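Local coordinates for ABC transporter substrate-binding protein (Bradyrhizobium japonicum, PDB 4I1D), which probably captures small solutes, perhaps polyamines, in the periplasm for uptake by an ABC transporter, and can hold D-malate in its cleft, at residues A45-V50 with G71-I76; V100-Y105 with Q229-C234; S107-S112 with N122-F127; H257-P262 with T277-P282. All blocks are in the same frame, centred on the assembly; numbering follows the deposited sequence.

Interaction 1 of 4, residues A45-V50 with G71-I76; sequences AIKTQV and GEQGLI. With SO4 (sulfate ion), chain I; SO4 (sulfate ion), chain L; SO4 (sulfate ion), chain B.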
loop_
_atom_site.group_PDB
_atom_site.type_symbol
_atom_site.label_atom_id
_atom_site.label_comp_id
_atom_site.label_asym_id
_atom_site.label_seq_id
_atom_site.Cartn_x
_atom_site.Cartn_y
_atom_site.Cartn_z
ATOM N N ALA A 45 11.179 -1.981 -25.236
ATOM C CA ALA A 45 12.197 -1.034 -25.670
ATOM C C ALA A 45 11.913 -0.519 -27.078
ATOM O O ALA A 45 12.092 0.664 -27.368
ATOM C CB ALA A 45 13.580 -1.668 -25.600
ATOM N N ILE A 46 11.482 -1.413 -27.957
ATOM C CA ILE A 46 11.136 -1.016 -29.312
ATOM C C ILE A 46 10.039 0.049 -29.272
ATOM O O ILE A 46 10.108 1.043 -29.996
ATOM C CB ILE A 46 10.684 -2.219 -30.155
ATOM C CG1 ILE A 46 11.891 -3.078 -30.539
ATOM C CG2 ILE A 46 9.977 -1.764 -31.413
ATOM C CD1 ILE A 46 11.492 -4.457 -31.058
ATOM N N LYS A 47 9.042 -0.147 -28.412
ATOM C CA LYS A 47 7.961 0.826 -28.311
ATOM C C LYS A 47 8.528 2.187 -27.930
ATOM O O LYS A 47 8.186 3.209 -28.527
ATOM C CB LYS A 47 6.912 0.402 -27.279
ATOM C CG LYS A 47 6.091 -0.810 -27.670
ATOM C CD LYS A 47 4.891 -0.940 -26.749
ATOM C CE LYS A 47 4.068 -2.166 -27.076
ATOM N NZ LYS A 47 2.784 -2.154 -26.324
ATOM N N THR A 48 9.394 2.196 -26.925
ATOM C CA THR A 48 9.923 3.449 -26.422
ATOM C C THR A 48 10.811 4.090 -27.479
ATOM O O THR A 48 10.704 5.286 -27.756
ATOM C CB THR A 48 10.719 3.236 -25.132
ATOM O OG1 THR A 48 9.826 2.810 -24.097
ATOM C CG2 THR A 48 11.401 4.525 -24.710
ATOM N N GLN A 49 11.667 3.274 -28.080
ATOM C CA GLN A 49 12.613 3.749 -29.087
ATOM C C GLN A 49 11.890 4.344 -30.289
ATOM O O GLN A 49 12.165 5.475 -30.697
ATOM C CB GLN A 49 13.533 2.613 -29.545
ATOM C CG GLN A 49 14.552 2.166 -28.505
ATOM C CD GLN A 49 15.703 1.397 -29.131
ATOM O OE1 GLN A 49 15.982 1.543 -30.320
ATOM N NE2 GLN A 49 16.381 0.579 -28.332
ATOM N N VAL A 50 10.958 3.580 -30.848
ATOM C CA VAL A 50 10.237 4.026 -32.033
ATOM C C VAL A 50 9.347 5.221 -31.702
ATOM O O VAL A 50 9.238 6.159 -32.485
ATOM C CB VAL A 50 9.444 2.880 -32.658
ATOM C CG1 VAL A 50 8.490 3.399 -33.732
ATOM C CG2 VAL A 50 10.411 1.832 -33.222
ATOM N N GLY A 71 4.300 -4.931 -36.387
ATOM C CA GLY A 71 4.021 -4.403 -37.710
ATOM C C GLY A 71 2.636 -3.779 -37.767
ATOM O O GLY A 71 2.427 -2.739 -38.403
ATOM N N GLU A 72 1.684 -4.419 -37.092
ATOM C CA GLU A 72 0.320 -3.916 -37.046
ATOM C C GLU A 72 0.234 -2.580 -36.288
ATOM O O GLU A 72 -0.633 -1.750 -36.572
ATOM C CB GLU A 72 -0.612 -4.970 -36.428
ATOM C CG GLU A 72 -0.660 -6.280 -37.219
ATOM C CD GLU A 72 -1.396 -7.411 -36.500
ATOM O OE1 GLU A 72 -2.121 -7.147 -35.513
ATOM O OE2 GLU A 72 -1.249 -8.575 -36.930
ATOM N N GLN A 73 1.140 -2.366 -35.338
ATOM C CA GLN A 73 1.084 -1.163 -34.512
ATOM C C GLN A 73 1.975 -0.030 -35.043
ATOM O O GLN A 73 2.171 0.986 -34.372
ATOM C CB GLN A 73 1.431 -1.492 -33.057
ATOM C CG GLN A 73 0.405 -2.373 -32.347
ATOM C CD GLN A 73 0.808 -2.703 -30.918
ATOM O OE1 GLN A 73 1.616 -2.000 -30.308
ATOM N NE2 GLN A 73 0.247 -3.780 -30.378
ATOM N N GLY A 74 2.508 -0.208 -36.249
ATOM C CA GLY A 74 3.370 0.792 -36.861
ATOM C C GLY A 74 4.762 0.915 -36.243
ATOM O O GLY A 74 5.394 1.968 -36.339
ATOM N N LEU A 75 5.253 -0.154 -35.622
ATOM C CA LEU A 75 6.527 -0.090 -34.905
ATOM C C LEU A 75 7.701 -0.607 -35.719
ATOM O O LEU A 75 8.852 -0.316 -35.402
ATOM C CB LEU A 75 6.454 -0.862 -33.590
ATOM C CG LEU A 75 5.545 -0.319 -32.492
ATOM C CD1 LEU A 75 5.190 -1.446 -31.523
ATOM C CD2 LEU A 75 6.194 0.844 -31.767
ATOM N N ILE A 76 7.417 -1.384 -36.755
ATOM C CA ILE A 76 8.477 -1.877 -37.628
ATOM C C ILE A 76 8.138 -1.627 -39.095
ATOM O O ILE A 76 6.971 -1.449 -39.456
ATOM C CB ILE A 76 8.783 -3.375 -37.386
ATOM C CG1 ILE A 76 7.513 -4.210 -37.494
ATOM C CG2 ILE A 76 9.420 -3.588 -36.007
ATOM C CD1 ILE A 76 7.773 -5.706 -37.399
HETATM S S SO4 I . 0.867 -4.907 -26.230
HETATM O O1 SO4 I . 2.129 -4.801 -25.502
HETATM O O2 SO4 I . 0.581 -3.651 -26.924
HETATM O O3 SO4 I . 0.965 -5.995 -27.204
HETATM O O4 SO4 I . -0.206 -5.187 -25.278
HETATM S S SO4 L . 2.454 -0.265 -23.360
HETATM O O1 SO4 L . 3.915 -0.481 -23.278
HETATM O O2 SO4 L . 2.182 1.132 -23.768
HETATM O O3 SO4 L . 1.873 -1.190 -24.359
HETATM O O4 SO4 L . 1.845 -0.520 -22.037
HETATM S S SO4 B . 12.306 1.003 -21.333
HETATM O O1 SO4 B . 12.491 1.204 -22.768
HETATM O O2 SO4 B . 11.670 2.184 -20.748
HETATM O O3 SO4 B . 11.457 -0.163 -21.105
HETATM O O4 SO4 B . 13.606 0.778 -20.706
#
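Leu75 lays its isobutyl end against one side of helix 43-51. Its CD2 lies 3.9 Å from Lys47 CA and equally near Val50 CB, while its CD1 touches Lys47 CG. Ile46 CG2 closes the patch at Leu75 CB, 4.2 Å away, so branched and aliphatic residues suit this greasy seam. Val50 sets CG1 anti to its backbone N (chi1 169°), which brings CG2 to Leu75 O at 3.4 Å. Beyond CG the Lys47 chain runs extended to bound anions, where NZ donates to O2 of the chain I sulfate at 2.7 Å. Gln73 NE2 makes a weak bond to that same oxygen, 3.5 Å long. An alanine in place of Gln73 offers no amide, and the sulfate would probably rely more on Lys47. Gly74, whose positive phi favours glycine, is the C' residue of a Schellman motif ending helix 64-72. The seam thus joins that helix's exit turn to helix 43-51; Trp43 also touches Leu75, and Pro309 of the second subunit packs on Val50 and Leu75.

Interaction 2 of 4, residues V100-Y105 with Q229-C234; sequences VSYEFY and QSTSLC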
loop_
_atom_site.group_PDB
_atom_site.type_symbol
_atom_site.label_atom_id
_atom_site.label_comp_id
_atom_site.label_asym_id
_atom_site.label_seq_id
_atom_site.Cartn_x
_atom_site.Cartn_y
_atom_site.Cartn_z
ATOM N N VAL A 100 11.073 -11.551 -41.907
ATOM C CA VAL A 100 11.500 -12.768 -42.595
ATOM C C VAL A 100 11.966 -13.787 -41.570
ATOM O O VAL A 100 12.724 -13.449 -40.660
ATOM C CB VAL A 100 12.659 -12.516 -43.583
ATOM C CG1 VAL A 100 12.908 -13.767 -44.440
ATOM C CG2 VAL A 100 12.361 -11.321 -44.470
ATOM N N SER A 101 11.521 -15.034 -41.722
ATOM C CA SER A 101 11.923 -16.116 -40.818
ATOM C C SER A 101 13.439 -16.263 -40.766
ATOM O O SER A 101 14.112 -16.272 -41.803
ATOM C CB SER A 101 11.280 -17.442 -41.234
ATOM O OG SER A 101 9.872 -17.326 -41.250
ATOM N N TYR A 102 13.973 -16.401 -39.557
ATOM C CA TYR A 102 15.421 -16.322 -39.356
ATOM C C TYR A 102 16.017 -17.649 -38.877
ATOM O O TYR A 102 17.066 -18.066 -39.353
ATOM C CB TYR A 102 15.717 -15.187 -38.386
ATOM C CG TYR A 102 17.177 -14.904 -38.095
ATOM C CD1 TYR A 102 18.074 -14.605 -39.115
ATOM C CD2 TYR A 102 17.639 -14.872 -36.781
ATOM C CE1 TYR A 102 19.400 -14.321 -38.832
ATOM C CE2 TYR A 102 18.948 -14.600 -36.488
ATOM C CZ TYR A 102 19.828 -14.319 -37.513
ATOM O OH TYR A 102 21.134 -14.032 -37.205
ATOM N N GLU A 103 15.327 -18.313 -37.951
ATOM C CA GLU A 103 15.735 -19.624 -37.461
ATOM C C GLU A 103 14.569 -20.322 -36.749
ATOM O O GLU A 103 13.676 -19.664 -36.208
ATOM C CB GLU A 103 16.913 -19.471 -36.500
ATOM C CG GLU A 103 16.634 -18.513 -35.353
ATOM C CD GLU A 103 15.905 -19.171 -34.173
ATOM O OE1 GLU A 103 15.253 -18.446 -33.393
ATOM O OE2 GLU A 103 15.991 -20.406 -34.007
ATOM N N PHE A 104 14.579 -21.652 -36.744
ATOM C CA PHE A 104 13.540 -22.415 -36.065
ATOM C C PHE A 104 14.086 -23.101 -34.821
ATOM O O PHE A 104 15.194 -23.647 -34.847
ATOM C CB PHE A 104 12.956 -23.463 -36.995
ATOM C CG PHE A 104 12.101 -22.899 -38.077
ATOM C CD1 PHE A 104 12.660 -22.521 -39.284
ATOM C CD2 PHE A 104 10.731 -22.754 -37.891
ATOM C CE1 PHE A 104 11.868 -22.007 -40.295
ATOM C CE2 PHE A 104 9.935 -22.233 -38.891
ATOM C CZ PHE A 104 10.505 -21.853 -40.099
ATOM N N TYR A 105 13.306 -23.052 -33.738
ATOM C CA TYR A 105 13.610 -23.777 -32.507
ATOM C C TYR A 105 12.369 -24.490 -32.011
ATOM O O TYR A 105 11.261 -24.173 -32.440
ATOM C CB TYR A 105 14.110 -22.827 -31.423
ATOM C CG TYR A 105 13.142 -21.731 -31.015
ATOM C CD1 TYR A 105 12.429 -21.804 -29.824
ATOM C CD2 TYR A 105 12.960 -20.614 -31.808
ATOM C CE1 TYR A 105 11.561 -20.780 -29.436
ATOM C CE2 TYR A 105 12.092 -19.597 -31.436
ATOM C CZ TYR A 105 11.401 -19.680 -30.252
ATOM O OH TYR A 105 10.552 -18.654 -29.901
ATOM N N GLN A 229 8.761 -23.578 -33.430
ATOM C CA GLN A 229 8.631 -22.130 -33.400
ATOM C C GLN A 229 9.765 -21.471 -34.170
ATOM O O GLN A 229 10.674 -22.155 -34.639
ATOM C CB GLN A 229 8.639 -21.652 -31.952
ATOM C CG GLN A 229 7.498 -22.236 -31.125
ATOM C CD GLN A 229 7.812 -22.230 -29.636
ATOM O OE1 GLN A 229 8.043 -23.283 -29.024
ATOM N NE2 GLN A 229 7.835 -21.044 -29.051
ATOM N N SER A 230 9.718 -20.145 -34.290
ATOM C CA SER A 230 10.753 -19.423 -35.020
ATOM C C SER A 230 10.901 -17.981 -34.557
ATOM O O SER A 230 9.950 -17.371 -34.060
ATOM C CB SER A 230 10.417 -19.411 -36.515
ATOM O OG SER A 230 9.306 -18.561 -36.761
ATOM N N THR A 231 12.095 -17.426 -34.742
ATOM C CA THR A 231 12.253 -15.974 -34.686
ATOM C C THR A 231 12.391 -15.427 -36.107
ATOM O O THR A 231 12.697 -16.171 -37.055
ATOM C CB THR A 231 13.466 -15.533 -33.837
ATOM O OG1 THR A 231 14.650 -16.165 -34.333
ATOM C CG2 THR A 231 13.262 -15.906 -32.355
ATOM N N SER A 232 12.145 -14.129 -36.245
ATOM C CA SER A 232 12.263 -13.441 -37.524
ATOM C C SER A 232 13.018 -12.114 -37.352
ATOM O O SER A 232 13.066 -11.547 -36.255
ATOM C CB SER A 232 10.870 -13.165 -38.125
ATOM O OG SER A 232 10.172 -14.372 -38.381
ATOM N N LEU A 233 13.594 -11.623 -38.448
ATOM C CA LEU A 233 14.261 -10.331 -38.452
ATOM C C LEU A 233 13.281 -9.273 -38.939
ATOM O O LEU A 233 12.506 -9.521 -39.868
ATOM C CB LEU A 233 15.464 -10.369 -39.380
ATOM C CG LEU A 233 16.513 -11.447 -39.105
ATOM C CD1 LEU A 233 17.695 -11.227 -40.024
ATOM C CD2 LEU A 233 16.956 -11.399 -37.650
ATOM N N CYS A 234 13.320 -8.104 -38.301
ATOM C CA CYS A 234 12.517 -6.948 -38.696
ATOM C C CYS A 234 13.336 -5.699 -38.416
ATOM O O CYS A 234 14.345 -5.760 -37.714
ATOM C CB CYS A 234 11.216 -6.889 -37.905
ATOM S SG CYS A 234 11.492 -6.887 -36.106
#
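Val100 and Leu233 form an antiparallel hydrogen-bonded pair between strands 100-112 and 219-235, with Val100 N 3.2 Å from Leu233 O and Leu233 N 3.0 Å from Val100 O. A classic beta bulge follows, in which Tyr102 and Glu103 both face Thr231. Ser101, in a non-hydrogen-bonded pair with Ser232, turns its hydroxyl elsewhere, to Tyr94 O. Tyr102 N donates to Thr231 O at 2.8 Å. With CG anti to the backbone N (chi1 -177°), its broad flat ring lies with one face against Leu233, whose CD2 sits 3.6 Å from the centroid, a CH-pi contact; the phenol OH bonds to Gln18. An alanine here would strip that cover from Leu233 and would probably leave Gln18 without its hydroxyl mate. Glu103 folds back at chi2 (84°) to bring OE1 within 2.5 Å of Thr231 OG1, a hydroxyl with Asp61 also in reach, and its O accepts from Thr231 N. The small Ser230 lets the Phe104 ring rest a face on its CB, 4.0 Å from the centroid. Tyr105 presents a face to Gln229 CB and an edge to Thr231 N; its ring also meets Trp205 of the malate pocket edge-to-face. The strands close with Gln229 N donating to Tyr105 O at 2.8 Å, almost straight down the carbonyl bond (178°).

Interaction 3 of 4, residues S107-S112 with N122-F127; sequences SVLAYS and NSWVDF. With ACT (acetate ion), chain R; SO4 (sulfate ion), chain K.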
loop_
_atom_site.group_PDB
_atom_site.type_symbol
_atom_site.label_atom_id
_atom_site.label_comp_id
_atom_site.label_asym_id
_atom_site.label_seq_id
_atom_site.Cartn_x
_atom_site.Cartn_y
_atom_site.Cartn_z
ATOM N N SER A 107 10.133 -26.135 -28.517
ATOM C CA SER A 107 9.901 -26.464 -27.120
ATOM C C SER A 107 9.635 -27.958 -27.098
ATOM O O SER A 107 8.751 -28.428 -27.791
ATOM C CB SER A 107 8.694 -25.707 -26.568
ATOM O OG SER A 107 8.964 -24.314 -26.503
ATOM N N VAL A 108 10.413 -28.705 -26.325
ATOM C CA VAL A 108 10.328 -30.163 -26.354
ATOM C C VAL A 108 10.175 -30.789 -24.967
ATOM O O VAL A 108 10.498 -30.175 -23.944
ATOM C CB VAL A 108 11.559 -30.800 -27.067
ATOM C CG1 VAL A 108 11.567 -30.455 -28.555
ATOM C CG2 VAL A 108 12.860 -30.351 -26.404
ATOM N N LEU A 109 9.660 -32.012 -24.948
ATOM C CA LEU A 109 9.696 -32.850 -23.766
ATOM C C LEU A 109 11.138 -33.332 -23.553
ATOM O O LEU A 109 11.660 -34.142 -24.327
ATOM C CB LEU A 109 8.746 -34.042 -23.951
ATOM C CG LEU A 109 8.662 -35.095 -22.836
ATOM C CD1 LEU A 109 8.486 -34.434 -21.492
ATOM C CD2 LEU A 109 7.533 -36.117 -23.084
ATOM N N ALA A 110 11.783 -32.803 -22.517
ATOM C CA ALA A 110 13.119 -33.235 -22.121
ATOM C C ALA A 110 12.989 -34.098 -20.881
ATOM O O ALA A 110 12.026 -33.962 -20.112
ATOM C CB ALA A 110 14.037 -32.019 -21.841
ATOM N N TYR A 111 13.953 -34.990 -20.686
ATOM C CA TYR A 111 13.853 -35.973 -19.627
ATOM C C TYR A 111 15.232 -36.513 -19.258
ATOM O O TYR A 111 16.135 -36.531 -20.080
ATOM C CB TYR A 111 12.932 -37.116 -20.062
ATOM C CG TYR A 111 13.448 -37.870 -21.267
ATOM C CD1 TYR A 111 13.045 -37.526 -22.555
ATOM C CD2 TYR A 111 14.350 -38.916 -21.121
ATOM C CE1 TYR A 111 13.521 -38.211 -23.668
ATOM C CE2 TYR A 111 14.841 -39.604 -22.226
ATOM C CZ TYR A 111 14.426 -39.241 -23.497
ATOM O OH TYR A 111 14.913 -39.920 -24.593
ATOM N N SER A 112 15.370 -36.952 -18.010
ATOM C CA SER A 112 16.598 -37.547 -17.505
ATOM C C SER A 112 16.756 -39.016 -17.928
ATOM O O SER A 112 15.835 -39.831 -17.772
ATOM C CB SER A 112 16.616 -37.451 -15.979
ATOM O OG SER A 112 17.525 -38.378 -15.412
ATOM N N ASN A 122 7.233 -39.785 -23.945
ATOM C CA ASN A 122 7.421 -39.556 -25.370
ATOM C C ASN A 122 6.317 -38.696 -25.987
ATOM O O ASN A 122 6.223 -38.564 -27.211
ATOM C CB ASN A 122 7.501 -40.906 -26.092
ATOM C CG ASN A 122 7.954 -40.767 -27.528
ATOM O OD1 ASN A 122 7.248 -41.156 -28.466
ATOM N ND2 ASN A 122 9.133 -40.195 -27.708
ATOM N N SER A 123 5.485 -38.112 -25.131
ATOM C CA SER A 123 4.391 -37.254 -25.570
ATOM C C SER A 123 3.902 -36.454 -24.371
ATOM O O SER A 123 4.273 -36.745 -23.233
ATOM C CB SER A 123 3.247 -38.097 -26.118
ATOM O OG SER A 123 2.651 -38.852 -25.068
ATOM N N TRP A 124 3.070 -35.449 -24.609
ATOM C CA TRP A 124 2.521 -34.703 -23.487
ATOM C C TRP A 124 1.541 -35.585 -22.696
ATOM O O TRP A 124 1.391 -35.431 -21.485
ATOM C CB TRP A 124 1.933 -33.359 -23.941
ATOM C CG TRP A 124 2.997 -32.556 -24.602
ATOM C CD1 TRP A 124 3.067 -32.202 -25.917
ATOM C CD2 TRP A 124 4.210 -32.091 -23.994
ATOM N NE1 TRP A 124 4.240 -31.516 -26.159
ATOM C CE2 TRP A 124 4.955 -31.435 -24.991
ATOM C CE3 TRP A 124 4.722 -32.141 -22.690
ATOM C CZ2 TRP A 124 6.187 -30.833 -24.729
ATOM C CZ3 TRP A 124 5.951 -31.557 -22.435
ATOM C CH2 TRP A 124 6.665 -30.910 -23.450
ATOM N N VAL A 125 0.919 -36.542 -23.375
ATOM C CA VAL A 125 0.074 -37.514 -22.691
ATOM C C VAL A 125 0.892 -38.221 -21.601
ATOM O O VAL A 125 0.466 -38.309 -20.449
ATOM C CB VAL A 125 -0.498 -38.537 -23.677
ATOM C CG1 VAL A 125 -1.510 -39.453 -22.980
ATOM C CG2 VAL A 125 -1.132 -37.820 -24.855
ATOM N N ASP A 126 2.082 -38.694 -21.961
ATOM C CA ASP A 126 2.981 -39.304 -20.988
ATOM C C ASP A 126 3.319 -38.312 -19.890
ATOM O O ASP A 126 3.275 -38.644 -18.712
ATOM C CB ASP A 126 4.262 -39.785 -21.662
ATOM C CG ASP A 126 4.012 -40.908 -22.665
ATOM O OD1 ASP A 126 2.971 -41.593 -22.559
ATOM O OD2 ASP A 126 4.863 -41.105 -23.561
ATOM N N PHE A 127 3.646 -37.085 -20.285
ATOM C CA PHE A 127 4.000 -36.041 -19.327
ATOM C C PHE A 127 2.914 -35.844 -18.276
ATOM O O PHE A 127 3.210 -35.662 -17.095
ATOM C CB PHE A 127 4.265 -34.715 -20.045
ATOM C CG PHE A 127 4.861 -33.649 -19.159
ATOM C CD1 PHE A 127 6.233 -33.466 -19.099
ATOM C CD2 PHE A 127 4.052 -32.821 -18.403
ATOM C CE1 PHE A 127 6.792 -32.476 -18.291
ATOM C CE2 PHE A 127 4.607 -31.828 -17.591
ATOM C CZ PHE A 127 5.973 -31.660 -17.540
HETATM C C ACT R . 20.971 -36.099 -13.821
HETATM O O ACT R . 19.851 -36.540 -14.179
HETATM O OXT ACT R . 21.696 -35.619 -14.730
HETATM C CH3 ACT R . 21.415 -36.147 -12.383
HETATM S S SO4 K . 11.540 -40.212 -30.920
HETATM O O1 SO4 K . 12.286 -41.306 -31.535
HETATM O O2 SO4 K . 12.190 -38.933 -31.231
HETATM O O3 SO4 K . 10.162 -40.222 -31.424
HETATM O O4 SO4 K . 11.553 -40.415 -29.475
#
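Leu109 fits its side chain into the corner made by the Trp124 face and the Phe127 edge, with the largest buried surface in this contact. Because CG stands anti to the backbone N (chi1 178°), the isobutyl group extends from strand 100-112 toward the start of helix 124-128. CB lies over a face of the Trp124 six-membered ring, 4.2 Å from its centroid, in a CH-pi contact. CD1 meets the edge of the Phe127 ring, near its plane, 3.4 Å from Phe127 CD1. CD2 lies 3.3 Å from Ser123 O. A flexible aliphatic chain suits a slot bounded by a face, an edge and a backbone turn. Phe127 CG lies at the indole edge, in its plane. Trp124 is fixed further by NE1, which donates to Gln225 O. The helix start itself is held by Ser123 at the N-cap, whose OG accepts from Asp126 N at 3.2 Å, and by Asp126 OD2, which takes Asn122 N on its anti lone pair. The indole reaches on to Ala149 and Met152 of helix 146-153 and to Met203 of strand 201-205, so the contact joins the sheet carrying strand 100-112 to the short helix 124-128.

Interaction 4 of 4, residues H257-P262 with T277-P282; sequences HQANLP and TNVIKP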
loop_
_atom_site.group_PDB
_atom_site.type_symbol
_atom_site.label_atom_id
_atom_site.label_comp_id
_atom_site.label_asym_id
_atom_site.label_seq_id
_atom_site.Cartn_x
_atom_site.Cartn_y
_atom_site.Cartn_z
ATOM N N HIS A 257 24.824 -18.648 -45.697
ATOM C CA HIS A 257 24.997 -18.109 -44.350
ATOM C C HIS A 257 24.050 -18.837 -43.405
ATOM O O HIS A 257 24.429 -19.250 -42.308
ATOM C CB HIS A 257 24.716 -16.604 -44.317
ATOM C CG HIS A 257 25.717 -15.786 -45.072
ATOM N ND1 HIS A 257 25.499 -14.465 -45.406
ATOM C CD2 HIS A 257 26.941 -16.100 -45.561
ATOM C CE1 HIS A 257 26.545 -14.002 -46.066
ATOM N NE2 HIS A 257 27.435 -14.972 -46.172
ATOM N N GLN A 258 22.815 -18.996 -43.861
ATOM C CA GLN A 258 21.782 -19.686 -43.113
ATOM C C GLN A 258 22.123 -21.155 -42.863
ATOM O O GLN A 258 21.955 -21.649 -41.755
ATOM C CB GLN A 258 20.453 -19.566 -43.860
ATOM C CG GLN A 258 19.768 -18.216 -43.670
ATOM C CD GLN A 258 18.869 -18.212 -42.453
ATOM O OE1 GLN A 258 18.068 -19.130 -42.266
ATOM N NE2 GLN A 258 19.001 -17.187 -41.608
ATOM N N ALA A 259 22.594 -21.853 -43.892
ATOM C CA ALA A 259 22.967 -23.253 -43.741
ATOM C C ALA A 259 24.110 -23.400 -42.735
ATOM O O ALA A 259 24.312 -24.472 -42.169
ATOM C CB ALA A 259 23.344 -23.892 -45.113
ATOM N N ASN A 260 24.856 -22.323 -42.508
ATOM C CA ASN A 260 25.976 -22.387 -41.571
ATOM C C ASN A 260 25.560 -22.278 -40.109
ATOM O O ASN A 260 26.312 -22.670 -39.215
ATOM C CB ASN A 260 27.038 -21.339 -41.896
ATOM C CG ASN A 260 28.117 -21.880 -42.821
ATOM O OD1 ASN A 260 29.174 -22.329 -42.370
ATOM N ND2 ASN A 260 27.851 -21.848 -44.121
ATOM N N LEU A 261 24.365 -21.754 -39.865
ATOM C CA LEU A 261 23.914 -21.541 -38.488
ATOM C C LEU A 261 23.834 -22.839 -37.671
ATOM O O LEU A 261 24.403 -22.918 -36.579
ATOM C CB LEU A 261 22.587 -20.776 -38.436
ATOM C CG LEU A 261 22.066 -20.587 -37.014
ATOM C CD1 LEU A 261 23.077 -19.824 -36.183
ATOM C CD2 LEU A 261 20.724 -19.873 -37.015
ATOM N N PRO A 262 23.131 -23.858 -38.198
ATOM C CA PRO A 262 23.028 -25.164 -37.527
ATOM C C PRO A 262 24.350 -25.918 -37.463
ATOM O O PRO A 262 24.417 -27.013 -36.908
ATOM C CB PRO A 262 22.038 -25.933 -38.406
ATOM C CG PRO A 262 22.094 -25.261 -39.726
ATOM C CD PRO A 262 22.315 -23.810 -39.422
ATOM N N THR A 277 21.864 -26.506 -49.983
ATOM C CA THR A 277 23.193 -25.931 -50.229
ATOM C C THR A 277 24.338 -26.929 -50.129
ATOM O O THR A 277 25.424 -26.683 -50.653
ATOM C CB THR A 277 23.513 -24.775 -49.259
ATOM O OG1 THR A 277 23.412 -25.249 -47.912
ATOM C CG2 THR A 277 22.558 -23.613 -49.461
ATOM N N ASN A 278 24.112 -28.039 -49.436
ATOM C CA ASN A 278 25.162 -29.039 -49.268
ATOM C C ASN A 278 26.259 -28.617 -48.297
ATOM O O ASN A 278 27.435 -28.917 -48.520
ATOM C CB ASN A 278 25.795 -29.391 -50.619
ATOM C CG ASN A 278 25.486 -30.807 -51.057
ATOM O OD1 ASN A 278 26.285 -31.720 -50.848
ATOM N ND2 ASN A 278 24.322 -30.999 -51.672
ATOM N N VAL A 279 25.884 -27.912 -47.231
ATOM C CA VAL A 279 26.843 -27.603 -46.171
ATOM C C VAL A 279 26.480 -28.368 -44.911
ATOM O O VAL A 279 27.346 -28.674 -44.091
ATOM C CB VAL A 279 26.963 -26.085 -45.867
ATOM C CG1 VAL A 279 26.427 -25.260 -47.025
ATOM C CG2 VAL A 279 26.264 -25.733 -44.566
ATOM N N ILE A 280 25.196 -28.690 -44.778
ATOM C CA ILE A 280 24.696 -29.484 -43.660
ATOM C C ILE A 280 24.645 -30.967 -44.009
ATOM O O ILE A 280 23.854 -31.382 -44.854
ATOM C CB ILE A 280 23.282 -29.047 -43.261
ATOM C CG1 ILE A 280 23.234 -27.531 -43.040
ATOM C CG2 ILE A 280 22.829 -29.790 -42.009
ATOM C CD1 ILE A 280 21.831 -26.992 -42.815
ATOM N N LYS A 281 25.486 -31.762 -43.354
ATOM C CA LYS A 281 25.500 -33.206 -43.567
ATOM C C LYS A 281 24.205 -33.841 -43.043
ATOM O O LYS A 281 23.606 -33.340 -42.086
ATOM C CB LYS A 281 26.726 -33.829 -42.890
ATOM C CG LYS A 281 28.053 -33.177 -43.285
ATOM C CD LYS A 281 29.269 -33.932 -42.724
ATOM C CE LYS A 281 29.962 -33.171 -41.585
ATOM N NZ LYS A 281 29.182 -33.156 -40.304
ATOM N N PRO A 282 23.771 -34.949 -43.672
ATOM C CA PRO A 282 22.522 -35.641 -43.322
ATOM C C PRO A 282 22.408 -35.947 -41.825
ATOM O O PRO A 282 21.352 -35.710 -41.231
ATOM C CB PRO A 282 22.614 -36.952 -44.111
ATOM C CG PRO A 282 23.572 -36.661 -45.232
ATOM C CD PRO A 282 24.564 -35.706 -44.660
#
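The Asn260 amide and the peptide carbonyl of Ala259 are the flat groups that meet residues 277-282, and no aromatic ring enters the contact. Asn260 ND2 only brushes Val279 CG2, at 4.2 Å, since its hydrogen bond goes back to Val256 O. The Ala259 carbonyl is more closely covered: its O lies 3.3 Å from Val279 CG2 and 3.4 Å from Ile280 CG1. Ala259 is the central residue, and a side chain of a single methyl suits such tight quarters, for CB meets Thr277 OG1 at 3.1 Å and Val279 CG2 at 3.5 Å, the latter closer than usual carbon packing. Val279 holds CG1 almost eclipsed with its backbone N (chi1 -19°), which probably reflects strain. Thr277 OG1 has its polar partner in Ala274 O. Farther on, Pro262 and Ile280 cross at about a right angle, with Pro262 CG 3.6 Å from Ile280 CD1; the rigid proline ring offers a firm aliphatic surface. No hydrogen bond spans the two segments. The contact presses the loop between strand 268-269 and helix 282-285 onto helix 255-260 and Pro262; that helix also packs on helix 12-30 through His257, Gln258 and Asn260.

How the interactions relate
Interaction 2 lies closest to the chain centre, and the other three spread around it. Interactions 2 and 3 share strand 100-112 and the sheet it forms with strand 219-235; although their centres are 24 Å apart, Gln229 and Ser107 meet. Interaction 1, at the far side of the chain from interaction 3 with centres 36 Å apart, touches interaction 2 through Ile76 and Cys234. Interaction 4, about 16 Å from interaction 2 between centres, joins it through Gln258 and Tyr102. Along the chain interaction 1 comes first, interaction 3 falls between the two strands of interaction 2, and interaction 4 is last. Such long strands running between regions on either side fit the two-lobed fold of periplasmic binding proteins.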